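Side-chain contacts in importin-95 (Chaetomium thermophilum, PDB 4XRI), which acts as a nuclear transport receptor of the importin-beta family, carrying various protein cargoes into the nucleus, and probably binds a small GTPase: residues L797-A802 against Q837-A842; S666-A671 against N708-A713; D307-V312 against Q317-Y322; L822-P827 against R865-R870. The protein carries 2 engineered substitutions. All coordinates share one frame; numbering follows the deposited sequence.

From the N terminus, contact 3 comes first. It closes a short loop, with four residues between its segments, and fastens the end of helix 285-310 to the chain leading into helix 324-340. Contact 2 spans 36 residues and joins helix 665-682 to the turn that leads into helix 711-725. It closes before contact 1 opens. Contacts 1 and 4 cross: helices 791-802, 809-825, 838-849 and 855-872 follow in order, contact 1 pairing the first with the third and contact 4 the second with the fourth. Their centres lie about 15 Å apart, and together they tie up the C-terminal end of the all-helical superhelix. No contact nests inside another.

Contact 1: L797-A802 against Q837-A842; sequences LLNSIA and QDWITA
The indole of Trp-839 is covered on one face by Asn-799 and on the opposite face by Ile-840 of its own helix. Asn-799 CB sits 3.6 Å from the centroid of the Trp-839 six-membered ring and only 9° off the ring normal. This is a CH-pi contact. The amide oxygen OD1 of Asn-799 lies over the same face but further toward the five-membered ring, 3.3 Å from CD2 of Trp-839. The amide stands steeply over the indole, with the two planes 70° apart. On the other face, Ile-840 CG1 lies 3.6 Å above the plane of the Trp-839 ring, over its centre. Leu-798 and Ala-802 approach obliquely. Leu-798 CB is 3.8 Å from Trp-839 CH2, and Ala-802 CB is 4.2 Å from Trp-839 CE3. The six-membered ring also sits against the helix backbone, with Leu-798 C 3.6 Å from Trp-839 CZ3.

The indole is swung between the backbone N and the carbonyl carbon of Trp-839 (chi1 65°), and from there it reaches across to helix 791-802. The short helix axes approach to 10.2 Å, so the large ring spans the gap between them. Leu-798 also touches Ser-815 and Ile-819 of helix 809-825, while Ala-802 also meets Met-843. The tryptophan thus lies beside the packing of helix 791-802 on helix 809-825.

No hydrogen bond or ion pair crosses between the two segments. The contact rests on dispersion, with the ring held between the CB and amide oxygen of Asn-799 and the CG1 of Ile-840. The oxygen over the indole probably adds little attraction, since it faces pi electrons and not the N-H.

Contact 2: S666-A671 against N708-A713; sequences SLCSMA and NQFKPA
Cys-668 and Phe-710 meet because their first torsions turn sulfur and ring toward each other. SG of Cys-668 is anti to its backbone nitrogen (chi1 -174°). CG of Phe-710 is anti to the carbonyl carbon (chi1 -55°), which carries the ring toward helix 665-682. SG of Cys-668 then stands over one face of the Phe-710 ring, 4.0 Å from its centroid and 16° off the normal, a sulfur-aromatic contact. CB of Cys-668 adds an apolar touch, 3.7 Å from Phe-710 CE1. OG of Ser-669 comes to the ring edge, 3.3 Å from Phe-710 CD1, and makes a weak hydrogen bond to Pro-665 O. The opposite ring face carries Gln-709 CG.

The turn behind the ring is pinned by a capping bond, Phe-710 N to Asn-708 OD1 at 2.9 Å. An alanine in place of Phe-710 would probably open a gap beside Cys-668 and leave its sulfur without an aromatic partner.

The buried ring also packs on Pro-665 and Ile-672, and so grips the first turns of helix 665-682. The contact thus ties helix 665-682 to the turn leading into helix 711-725, with helix 648-660 packed on the former and helix 754-780 on the latter.

Contact 3: D307-V312 against Q317-Y322; sequences DDNAQV and QMRPFY
Asn-309 and Arg-319 are joined through the amide of the first and the backbone of the second. The amide lies alongside the chain and uses both its ends. OD1 of Asn-309 accepts from Arg-319 N at 2.7 Å, a nearly straight bond (163°). ND2 of Asn-309 gives a hydrogen bond to Arg-319 O at 3.1 Å, and that oxygen lies in the amide plane. Two bonds to one residue fix the amide's rotation.

Met-318 bends its side chain at chi2 and chi3 and lays its sulfur across Asn-309, with SD 3.6 Å from Asn-309 CB. Further along, Val-312 straddles Gln-317. CG1 and CG2 of Val-312 are each 3.6 Å from Gln-317 CB. The amide oxygen of Gln-317 is held by Ser-314 N in the intervening loop.

Next to Asn-309, Asp-308 meets the edge of the Arg-319 guanidinium. OD2 of Asp-308 and NH1 of Arg-319 form a salt bridge at 2.9 Å. Its hydrogen bond is bent (136°), and NH1 meets the anti side of OD2, tilted out of the carboxylate plane. The carboxylate and guanidinium planes are 36° apart. Arg-319 has a second, long and weak ion pair with Glu-301.

An alanine at Asn-309 would probably leave the N-H and carbonyl of Arg-319 without their side-chain mates and let the returning chain shift.

The site is a helix exit stitched to its following loop. The two hydrogen bonds of the Asn-309 amide are directional, whereas the Asp-308 to Arg-319 salt bridge lies at the surface and is probably weakened by solvent.

Contact 4: L822-P827 against R865-R870; sequences LADAYP and REQVKR
Gln-867 lays the base of its side chain against the methyl group of Ala-823. The two CB atoms, of Ala-823 and Gln-867, are 3.7 Å apart. Ala-823 CB also lies 3.9 Å from Gln-867 O. Such small bulk lets the backbones come close: the CA atoms of Ala-823 and Gln-867 are 5.9 Å apart.

Beyond CB the glutamine chain is bent at chi2 (-68°), which turns its amide toward helix 809-825. There NE2 of Gln-867 makes a hydrogen bond to Gly-820 O. The same nitrogen, Gln-867 NE2, lies 2.6 Å from Asp-824 OD1. The carboxylate and amide planes are 54° apart, so the two flat groups are well turned from one another. The buried amide nitrogen is thus satisfied by a backbone carbonyl, with a carboxylate close by.

Asp-824 also has a positive charge in its surroundings. Asp-824 OD2 is 5.0 Å from Arg-870 NH1, too far for contact, though the charge may still favour the ionised carboxylate. One turn on from Gln-867, Gln-871 makes weak hydrogen bonds to Ala-823 O and Tyr-826 O, close to the end of helix 809-825.

The flanks are packed against other helices. Leu-822 meets helices 791-802 and 754-780, while Val-868 rests on Ile-844 of helix 838-849. The contact packs helix 809-825 against helix 855-872 at the C-terminal end of the chain, in the all-helical solenoid expected of a HEAT-repeat importin.

Contact 1: L797-A802 against Q837-A842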
loop_
_atom_site.group_PDB
_atom_site.type_symbol
_atom_site.label_atom_id
_atom_site.label_comp_id
_atom_site.label_asym_id
_atom_site.label_seq_id
_atom_site.Cartn_x
_atom_site.Cartn_y
_atom_site.Cartn_z
ATOM N N LEU A 797 6.212 31.536 -4.785
ATOM C CA LEU A 797 5.825 30.134 -4.713
ATOM C C LEU A 797 5.626 29.539 -6.100
ATOM O O LEU A 797 6.062 28.420 -6.370
ATOM C CB LEU A 797 4.549 29.976 -3.888
ATOM C CG LEU A 797 3.932 28.578 -3.870
ATOM C CD1 LEU A 797 4.942 27.538 -3.403
ATOM C CD2 LEU A 797 2.722 28.579 -2.971
ATOM N N LEU A 798 4.960 30.294 -6.972
ATOM C CA LEU A 798 4.768 29.887 -8.362
ATOM C C LEU A 798 6.097 29.525 -9.014
ATOM O O LEU A 798 6.206 28.519 -9.716
ATOM C CB LEU A 798 4.082 30.998 -9.161
ATOM C CG LEU A 798 2.580 31.199 -8.961
ATOM C CD1 LEU A 798 2.121 32.456 -9.695
ATOM C CD2 LEU A 798 1.811 29.987 -9.454
ATOM N N ASN A 799 7.109 30.349 -8.766
ATOM C CA ASN A 799 8.442 30.111 -9.298
ATOM C C ASN A 799 9.099 28.885 -8.677
ATOM O O ASN A 799 9.784 28.125 -9.362
ATOM C CB ASN A 799 9.325 31.341 -9.083
ATOM C CG ASN A 799 10.731 31.146 -9.609
ATOM O OD1 ASN A 799 10.948 31.078 -10.819
ATOM N ND2 ASN A 799 11.697 31.057 -8.701
ATOM N N SER A 800 8.886 28.699 -7.378
ATOM C CA SER A 800 9.437 27.551 -6.669
ATOM C C SER A 800 8.867 26.255 -7.230
ATOM O O SER A 800 9.581 25.265 -7.396
ATOM C CB SER A 800 9.144 27.656 -5.171
ATOM O OG SER A 800 9.783 26.614 -4.455
ATOM N N ILE A 801 7.572 26.276 -7.524
ATOM C CA ILE A 801 6.888 25.135 -8.117
ATOM C C ILE A 801 7.417 24.858 -9.521
ATOM O O ILE A 801 7.615 23.703 -9.909
ATOM C CB ILE A 801 5.368 25.374 -8.177
ATOM C CG1 ILE A 801 4.799 25.503 -6.763
ATOM C CG2 ILE A 801 4.672 24.254 -8.934
ATOM C CD1 ILE A 801 3.345 25.886 -6.739
ATOM N N ALA A 802 7.653 25.927 -10.273
ATOM C CA ALA A 802 8.153 25.810 -11.637
ATOM C C ALA A 802 9.557 25.212 -11.668
ATOM O O ALA A 802 9.894 24.451 -12.573
ATOM C CB ALA A 802 8.140 27.168 -12.322
ATOM N N GLN A 837 7.949 37.781 -17.418
ATOM C CA GLN A 837 9.123 37.004 -17.035
ATOM C C GLN A 837 9.106 35.659 -17.750
ATOM O O GLN A 837 8.039 35.096 -18.006
ATOM C CB GLN A 837 9.181 36.803 -15.520
ATOM C CG GLN A 837 9.591 38.039 -14.740
ATOM C CD GLN A 837 9.616 37.796 -13.243
ATOM O OE1 GLN A 837 10.682 37.706 -12.634
ATOM N NE2 GLN A 837 8.437 37.687 -12.643
ATOM N N ASP A 838 10.288 35.149 -18.073
ATOM C CA ASP A 838 10.400 33.966 -18.916
ATOM C C ASP A 838 9.965 32.678 -18.224
ATOM O O ASP A 838 9.425 31.779 -18.871
ATOM C CB ASP A 838 11.836 33.815 -19.418
ATOM C CG ASP A 838 12.248 34.939 -20.346
ATOM O OD1 ASP A 838 11.378 35.449 -21.083
ATOM O OD2 ASP A 838 13.440 35.317 -20.334
ATOM N N TRP A 839 10.190 32.584 -16.917
ATOM C CA TRP A 839 9.843 31.363 -16.195
ATOM C C TRP A 839 8.331 31.184 -16.127
ATOM O O TRP A 839 7.835 30.059 -16.077
ATOM C CB TRP A 839 10.449 31.360 -14.787
ATOM C CG TRP A 839 9.921 32.413 -13.848
ATOM C CD1 TRP A 839 10.467 33.641 -13.603
ATOM C CD2 TRP A 839 8.762 32.317 -13.010
ATOM N NE1 TRP A 839 9.715 34.319 -12.675
ATOM C CE2 TRP A 839 8.661 33.528 -12.294
ATOM C CE3 TRP A 839 7.792 31.330 -12.801
ATOM C CZ2 TRP A 839 7.636 33.779 -11.386
ATOM C CZ3 TRP A 839 6.772 31.580 -11.900
ATOM C CH2 TRP A 839 6.706 32.792 -11.199
ATOM N N ILE A 840 7.605 32.297 -16.134
ATOM C CA ILE A 840 6.149 32.258 -16.190
ATOM C C ILE A 840 5.678 31.625 -17.491
ATOM O O ILE A 840 4.932 30.645 -17.484
ATOM C CB ILE A 840 5.536 33.664 -16.076
ATOM C CG1 ILE A 840 5.792 34.257 -14.688
ATOM C CG2 ILE A 840 4.040 33.614 -16.368
ATOM C CD1 ILE A 840 4.689 33.977 -13.688
ATOM N N THR A 841 6.120 32.206 -18.603
ATOM C CA THR A 841 5.775 31.725 -19.935
ATOM C C THR A 841 6.141 30.257 -20.099
ATOM O O THR A 841 5.354 29.463 -20.610
ATOM C CB THR A 841 6.487 32.545 -21.028
ATOM O OG1 THR A 841 6.173 33.934 -20.870
ATOM C CG2 THR A 841 6.059 32.081 -22.412
ATOM N N ALA A 842 7.340 29.907 -19.646
ATOM C CA ALA A 842 7.816 28.530 -19.703
ATOM C C ALA A 842 6.927 27.600 -18.886
ATOM O O ALA A 842 6.610 26.491 -19.320
ATOM C CB ALA A 842 9.258 28.449 -19.215
#

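Contact 2: S666-A671 against N708-A713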
loop_
_atom_site.group_PDB
_atom_site.type_symbol
_atom_site.label_atom_id
_atom_site.label_comp_id
_atom_site.label_asym_id
_atom_site.label_seq_id
_atom_site.Cartn_x
_atom_site.Cartn_y
_atom_site.Cartn_z
ATOM N N SER A 666 -8.575 10.065 10.954
ATOM C CA SER A 666 -9.383 9.790 9.774
ATOM C C SER A 666 -10.680 10.596 9.767
ATOM O O SER A 666 -11.066 11.149 8.738
ATOM C CB SER A 666 -9.694 8.296 9.684
ATOM O OG SER A 666 -10.163 7.948 8.393
ATOM N N LEU A 667 -11.350 10.660 10.915
ATOM C CA LEU A 667 -12.595 11.414 11.015
ATOM C C LEU A 667 -12.333 12.914 10.952
ATOM O O LEU A 667 -13.119 13.667 10.378
ATOM C CB LEU A 667 -13.341 11.070 12.304
ATOM C CG LEU A 667 -14.712 11.740 12.421
ATOM C CD1 LEU A 667 -15.580 11.369 11.227
ATOM C CD2 LEU A 667 -15.397 11.367 13.723
ATOM N N CYS A 668 -11.224 13.342 11.547
ATOM C CA CYS A 668 -10.838 14.745 11.522
ATOM C C CYS A 668 -10.653 15.201 10.083
ATOM O O CYS A 668 -11.171 16.243 9.682
ATOM C CB CYS A 668 -9.554 14.970 12.320
ATOM S SG CYS A 668 -9.083 16.720 12.507
ATOM N N SER A 669 -9.926 14.400 9.309
ATOM C CA SER A 669 -9.722 14.676 7.890
ATOM C C SER A 669 -11.047 14.715 7.135
ATOM O O SER A 669 -11.248 15.559 6.265
ATOM C CB SER A 669 -8.790 13.634 7.263
ATOM O OG SER A 669 -7.442 13.886 7.620
ATOM N N MET A 670 -11.947 13.797 7.475
ATOM C CA MET A 670 -13.277 13.764 6.876
ATOM C C MET A 670 -14.067 15.023 7.219
ATOM O O MET A 670 -14.815 15.545 6.392
ATOM C CB MET A 670 -14.041 12.523 7.342
ATOM C CG MET A 670 -15.410 12.368 6.714
ATOM S SD MET A 670 -15.337 12.062 4.939
ATOM C CE MET A 670 -14.811 10.350 4.911
ATOM N N ALA A 671 -13.899 15.498 8.448
ATOM C CA ALA A 671 -14.576 16.704 8.907
ATOM C C ALA A 671 -14.121 17.927 8.120
ATOM O O ALA A 671 -14.933 18.776 7.756
ATOM C CB ALA A 671 -14.332 16.913 10.402
ATOM N N ASN A 708 2.329 18.691 9.714
ATOM C CA ASN A 708 0.921 18.470 10.050
ATOM C C ASN A 708 0.164 17.788 8.925
ATOM O O ASN A 708 0.020 18.357 7.838
ATOM C CB ASN A 708 0.254 19.814 10.397
ATOM C CG ASN A 708 -1.132 19.661 11.038
ATOM O OD1 ASN A 708 -1.841 18.676 10.836
ATOM N ND2 ASN A 708 -1.516 20.657 11.818
ATOM N N GLN A 709 -0.329 16.583 9.203
ATOM C CA GLN A 709 -0.986 15.778 8.187
ATOM C C GLN A 709 -2.279 16.414 7.680
ATOM O O GLN A 709 -2.733 16.114 6.575
ATOM C CB GLN A 709 -1.274 14.377 8.731
ATOM C CG GLN A 709 -2.398 14.313 9.757
ATOM C CD GLN A 709 -2.579 12.928 10.343
ATOM O OE1 GLN A 709 -3.193 12.055 9.731
ATOM N NE2 GLN A 709 -2.036 12.721 11.535
ATOM N N PHE A 710 -2.866 17.294 8.482
ATOM C CA PHE A 710 -4.145 17.897 8.134
ATOM C C PHE A 710 -3.989 19.194 7.346
ATOM O O PHE A 710 -4.946 19.664 6.730
ATOM C CB PHE A 710 -4.971 18.175 9.396
ATOM C CG PHE A 710 -5.189 16.968 10.262
ATOM C CD1 PHE A 710 -6.023 15.942 9.850
ATOM C CD2 PHE A 710 -4.571 16.869 11.496
ATOM C CE1 PHE A 710 -6.225 14.833 10.649
ATOM C CE2 PHE A 710 -4.772 15.763 12.301
ATOM C CZ PHE A 710 -5.600 14.745 11.876
ATOM N N LYS A 711 -2.789 19.767 7.361
ATOM C CA LYS A 711 -2.576 21.102 6.799
ATOM C C LYS A 711 -2.936 21.255 5.307
ATOM O O LYS A 711 -3.588 22.228 4.947
ATOM C CB LYS A 711 -1.129 21.542 7.010
ATOM C CG LYS A 711 -0.882 23.005 6.635
ATOM C CD LYS A 711 0.546 23.451 6.919
ATOM C CE LYS A 711 0.784 23.644 8.403
ATOM N NZ LYS A 711 2.135 24.196 8.673
ATOM N N PRO A 712 -2.535 20.298 4.436
ATOM C CA PRO A 712 -2.904 20.469 3.021
ATOM C C PRO A 712 -4.406 20.629 2.788
ATOM O O PRO A 712 -4.813 21.504 2.024
ATOM C CB PRO A 712 -2.392 19.176 2.369
ATOM C CG PRO A 712 -1.247 18.764 3.217
ATOM C CD PRO A 712 -1.650 19.132 4.617
ATOM N N ALA A 713 -5.214 19.803 3.444
ATOM C CA ALA A 713 -6.665 19.876 3.294
ATOM C C ALA A 713 -7.227 21.126 3.969
ATOM O O ALA A 713 -8.225 21.691 3.522
ATOM C CB ALA A 713 -7.318 18.632 3.857
#

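Contact 3: D307-V312 against Q317-Y322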
loop_
_atom_site.group_PDB
_atom_site.type_symbol
_atom_site.label_atom_id
_atom_site.label_comp_id
_atom_site.label_asym_id
_atom_site.label_seq_id
_atom_site.Cartn_x
_atom_site.Cartn_y
_atom_site.Cartn_z
ATOM N N ASP A 307 6.984 -0.966 -18.550
ATOM C CA ASP A 307 6.200 0.228 -18.258
ATOM C C ASP A 307 7.038 1.496 -18.337
ATOM O O ASP A 307 6.601 2.501 -18.903
ATOM C CB ASP A 307 5.559 0.124 -16.875
ATOM C CG ASP A 307 4.358 -0.798 -16.857
ATOM O OD1 ASP A 307 3.757 -1.012 -17.931
ATOM O OD2 ASP A 307 4.013 -1.302 -15.768
ATOM N N ASP A 308 8.236 1.451 -17.763
ATOM C CA ASP A 308 9.112 2.614 -17.759
ATOM C C ASP A 308 9.608 2.949 -19.163
ATOM O O ASP A 308 9.644 4.118 -19.552
ATOM C CB ASP A 308 10.305 2.390 -16.831
ATOM C CG ASP A 308 9.913 2.388 -15.367
ATOM O OD1 ASP A 308 8.777 2.798 -15.052
ATOM O OD2 ASP A 308 10.746 1.981 -14.529
ATOM N N ASN A 309 9.991 1.923 -19.917
ATOM C CA ASN A 309 10.488 2.124 -21.274
ATOM C C ASN A 309 9.385 2.579 -22.216
ATOM O O ASN A 309 9.652 3.156 -23.267
ATOM C CB ASN A 309 11.131 0.846 -21.812
ATOM C CG ASN A 309 12.472 0.559 -21.176
ATOM O OD1 ASN A 309 13.002 1.380 -20.426
ATOM N ND2 ASN A 309 13.035 -0.606 -21.477
ATOM N N ALA A 310 8.143 2.308 -21.841
ATOM C CA ALA A 310 7.007 2.768 -22.619
ATOM C C ALA A 310 6.836 4.279 -22.469
ATOM O O ALA A 310 6.542 4.972 -23.446
ATOM C CB ALA A 310 5.743 2.043 -22.194
ATOM N N GLN A 311 7.016 4.784 -21.248
ATOM C CA GLN A 311 6.762 6.195 -20.957
ATOM C C GLN A 311 7.926 7.100 -21.324
ATOM O O GLN A 311 7.913 8.290 -21.010
ATOM C CB GLN A 311 6.425 6.387 -19.475
ATOM C CG GLN A 311 5.284 5.532 -18.973
ATOM C CD GLN A 311 3.993 5.755 -19.744
ATOM O OE1 GLN A 311 3.821 6.770 -20.425
ATOM N NE2 GLN A 311 3.069 4.809 -19.628
ATOM N N VAL A 312 8.912 6.542 -22.017
ATOM C CA VAL A 312 10.156 7.249 -22.277
ATOM C C VAL A 312 10.224 7.759 -23.717
ATOM O O VAL A 312 9.872 7.046 -24.659
ATOM C CB VAL A 312 11.359 6.339 -21.954
ATOM C CG1 VAL A 312 12.427 6.446 -23.014
ATOM C CG2 VAL A 312 11.912 6.682 -20.576
ATOM N N GLN A 317 17.125 6.673 -22.640
ATOM C CA GLN A 317 16.480 6.559 -21.339
ATOM C C GLN A 317 15.961 5.143 -21.080
ATOM O O GLN A 317 15.485 4.844 -19.985
ATOM C CB GLN A 317 15.321 7.552 -21.220
ATOM C CG GLN A 317 15.675 9.001 -21.510
ATOM C CD GLN A 317 14.483 9.930 -21.348
ATOM O OE1 GLN A 317 13.612 10.002 -22.216
ATOM N NE2 GLN A 317 14.434 10.636 -20.224
ATOM N N MET A 318 16.041 4.279 -22.089
ATOM C CA MET A 318 15.553 2.909 -21.956
ATOM C C MET A 318 16.396 2.118 -20.965
ATOM O O MET A 318 17.621 2.185 -20.984
ATOM C CB MET A 318 15.544 2.194 -23.312
ATOM C CG MET A 318 14.730 2.886 -24.386
ATOM S SD MET A 318 12.986 2.447 -24.436
ATOM C CE MET A 318 13.062 0.896 -25.324
ATOM N N ARG A 319 15.725 1.376 -20.091
ATOM C CA ARG A 319 16.401 0.448 -19.197
ATOM C C ARG A 319 16.708 -0.837 -19.955
ATOM O O ARG A 319 15.973 -1.204 -20.873
ATOM C CB ARG A 319 15.541 0.150 -17.966
ATOM C CG ARG A 319 15.106 1.374 -17.191
ATOM C CD ARG A 319 14.078 1.000 -16.139
ATOM N NE ARG A 319 14.579 -0.022 -15.224
ATOM C CZ ARG A 319 13.841 -0.620 -14.297
ATOM N NH1 ARG A 319 12.561 -0.300 -14.160
ATOM N NH2 ARG A 319 14.379 -1.541 -13.509
ATOM N N PRO A 320 17.804 -1.516 -19.584
ATOM C CA PRO A 320 18.120 -2.822 -20.174
ATOM C C PRO A 320 16.975 -3.821 -20.013
ATOM O O PRO A 320 16.445 -3.975 -18.917
ATOM C CB PRO A 320 19.360 -3.266 -19.391
ATOM C CG PRO A 320 20.005 -1.993 -18.973
ATOM C CD PRO A 320 18.879 -1.038 -18.696
ATOM N N PHE A 321 16.598 -4.478 -21.107
ATOM C CA PHE A 321 15.484 -5.423 -21.104
ATOM C C PHE A 321 15.832 -6.642 -21.951
ATOM O O PHE A 321 16.162 -6.511 -23.130
ATOM C CB PHE A 321 14.208 -4.747 -21.620
ATOM C CG PHE A 321 12.999 -5.638 -21.609
ATOM C CD1 PHE A 321 12.333 -5.907 -20.428
ATOM C CD2 PHE A 321 12.524 -6.196 -22.783
ATOM C CE1 PHE A 321 11.220 -6.725 -20.413
ATOM C CE2 PHE A 321 11.409 -7.012 -22.776
ATOM C CZ PHE A 321 10.757 -7.279 -21.590
ATOM N N TYR A 322 15.749 -7.827 -21.349
ATOM C CA TYR A 322 16.255 -9.041 -21.983
ATOM C C TYR A 322 15.168 -10.044 -22.353
ATOM O O TYR A 322 15.467 -11.101 -22.905
ATOM C CB TYR A 322 17.271 -9.720 -21.066
ATOM C CG TYR A 322 18.414 -8.827 -20.645
ATOM C CD1 TYR A 322 19.156 -8.126 -21.586
ATOM C CD2 TYR A 322 18.749 -8.683 -19.304
ATOM C CE1 TYR A 322 20.203 -7.307 -21.203
ATOM C CE2 TYR A 322 19.791 -7.869 -18.912
ATOM C CZ TYR A 322 20.516 -7.182 -19.864
ATOM O OH TYR A 322 21.555 -6.373 -19.467
#

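Contact 4: L822-P827 against R865-R870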
loop_
_atom_site.group_PDB
_atom_site.type_symbol
_atom_site.label_atom_id
_atom_site.label_comp_id
_atom_site.label_asym_id
_atom_site.label_seq_id
_atom_site.Cartn_x
_atom_site.Cartn_y
_atom_site.Cartn_z
ATOM N N LEU A 822 -4.937 36.124 -10.833
ATOM C CA LEU A 822 -4.145 37.316 -10.552
ATOM C C LEU A 822 -4.258 38.345 -11.670
ATOM O O LEU A 822 -4.325 39.547 -11.414
ATOM C CB LEU A 822 -2.678 36.945 -10.333
ATOM C CG LEU A 822 -2.344 36.373 -8.955
ATOM C CD1 LEU A 822 -0.905 35.889 -8.903
ATOM C CD2 LEU A 822 -2.601 37.420 -7.882
ATOM N N ALA A 823 -4.273 37.860 -12.908
ATOM C CA ALA A 823 -4.423 38.717 -14.080
ATOM C C ALA A 823 -5.754 39.456 -14.034
ATOM O O ALA A 823 -5.820 40.662 -14.280
ATOM C CB ALA A 823 -4.320 37.899 -15.352
ATOM N N ASP A 824 -6.810 38.716 -13.712
ATOM C CA ASP A 824 -8.142 39.287 -13.570
ATOM C C ASP A 824 -8.195 40.304 -12.437
ATOM O O ASP A 824 -8.772 41.380 -12.584
ATOM C CB ASP A 824 -9.171 38.181 -13.326
ATOM C CG ASP A 824 -9.979 37.855 -14.562
ATOM O OD1 ASP A 824 -10.053 36.663 -14.929
ATOM O OD2 ASP A 824 -10.549 38.789 -15.161
ATOM N N ALA A 825 -7.583 39.955 -11.309
ATOM C CA ALA A 825 -7.653 40.780 -10.106
ATOM C C ALA A 825 -6.902 42.095 -10.269
ATOM O O ALA A 825 -7.260 43.101 -9.655
ATOM C CB ALA A 825 -7.112 40.011 -8.912
ATOM N N TYR A 826 -5.853 42.082 -11.081
ATOM C CA TYR A 826 -5.098 43.295 -11.359
ATOM C C TYR A 826 -4.952 43.488 -12.862
ATOM O O TYR A 826 -3.920 43.148 -13.440
ATOM C CB TYR A 826 -3.730 43.244 -10.681
ATOM C CG TYR A 826 -3.816 43.068 -9.184
ATOM C CD1 TYR A 826 -3.992 44.161 -8.346
ATOM C CD2 TYR A 826 -3.738 41.807 -8.611
ATOM C CE1 TYR A 826 -4.076 44.002 -6.975
ATOM C CE2 TYR A 826 -3.822 41.638 -7.245
ATOM C CZ TYR A 826 -3.993 42.736 -6.431
ATOM O OH TYR A 826 -4.078 42.568 -5.068
ATOM N N PRO A 827 -5.998 44.034 -13.499
ATOM C CA PRO A 827 -6.024 44.251 -14.947
ATOM C C PRO A 827 -5.198 45.466 -15.342
ATOM O O PRO A 827 -4.423 45.951 -14.522
ATOM C CB PRO A 827 -7.509 44.472 -15.235
ATOM C CG PRO A 827 -8.014 45.122 -13.992
ATOM C CD PRO A 827 -7.226 44.526 -12.849
ATOM N N ARG A 865 -2.492 31.440 -20.312
ATOM C CA ARG A 865 -1.735 32.048 -21.401
ATOM C C ARG A 865 -2.435 33.293 -21.930
ATOM O O ARG A 865 -1.818 34.348 -22.086
ATOM C CB ARG A 865 -1.530 31.052 -22.543
ATOM C CG ARG A 865 -0.986 31.691 -23.811
ATOM C CD ARG A 865 -0.859 30.682 -24.939
ATOM N NE ARG A 865 -2.094 29.933 -25.145
ATOM C CZ ARG A 865 -2.267 29.026 -26.101
ATOM N NH1 ARG A 865 -1.282 28.758 -26.948
ATOM N NH2 ARG A 865 -3.425 28.392 -26.211
ATOM N N GLU A 866 -3.731 33.158 -22.198
ATOM C CA GLU A 866 -4.529 34.259 -22.715
ATOM C C GLU A 866 -4.564 35.404 -21.709
ATOM O O GLU A 866 -4.393 36.563 -22.078
ATOM C CB GLU A 866 -5.947 33.794 -23.043
ATOM C CG GLU A 866 -6.556 34.511 -24.231
ATOM C CD GLU A 866 -5.841 34.175 -25.523
ATOM O OE1 GLU A 866 -5.465 32.997 -25.701
ATOM O OE2 GLU A 866 -5.646 35.088 -26.353
ATOM N N GLN A 867 -4.773 35.073 -20.438
ATOM C CA GLN A 867 -4.767 36.067 -19.360
ATOM C C GLN A 867 -3.449 36.827 -19.288
ATOM O O GLN A 867 -3.407 38.045 -19.105
ATOM C CB GLN A 867 -5.040 35.386 -18.020
ATOM C CG GLN A 867 -6.489 34.965 -17.819
ATOM C CD GLN A 867 -7.439 36.145 -17.680
ATOM O OE1 GLN A 867 -7.722 36.849 -18.650
ATOM N NE2 GLN A 867 -7.937 36.364 -16.467
ATOM N N VAL A 868 -2.364 36.074 -19.420
ATOM C CA VAL A 868 -1.020 36.647 -19.519
ATOM C C VAL A 868 -0.973 37.602 -20.705
ATOM O O VAL A 868 -0.885 38.783 -20.489
ATOM C CB VAL A 868 0.052 35.566 -19.644
ATOM C CG1 VAL A 868 1.423 36.164 -19.886
ATOM C CG2 VAL A 868 0.104 34.773 -18.364
ATOM N N LYS A 869 -1.152 37.109 -21.929
ATOM C CA LYS A 869 -1.183 37.945 -23.131
ATOM C C LYS A 869 -2.026 39.222 -23.011
ATOM O O LYS A 869 -1.597 40.278 -23.456
ATOM C CB LYS A 869 -1.674 37.096 -24.309
ATOM C CG LYS A 869 -0.645 36.121 -24.821
ATOM C CD LYS A 869 -1.106 35.381 -26.036
ATOM C CE LYS A 869 -0.014 34.462 -26.548
ATOM N NZ LYS A 869 -0.485 33.593 -27.663
ATOM N N ARG A 870 -3.203 39.136 -22.396
ATOM C CA ARG A 870 -4.043 40.323 -22.225
ATOM C C ARG A 870 -3.461 41.263 -21.170
ATOM O O ARG A 870 -3.852 42.426 -21.079
ATOM C CB ARG A 870 -5.481 39.941 -21.850
ATOM C CG ARG A 870 -6.132 38.979 -22.835
ATOM C CD ARG A 870 -7.653 39.087 -22.827
ATOM N NE ARG A 870 -8.231 38.911 -21.497
ATOM C CZ ARG A 870 -9.363 38.258 -21.257
ATOM N NH1 ARG A 870 -9.818 38.153 -20.016
ATOM N NH2 ARG A 870 -10.039 37.707 -22.257
#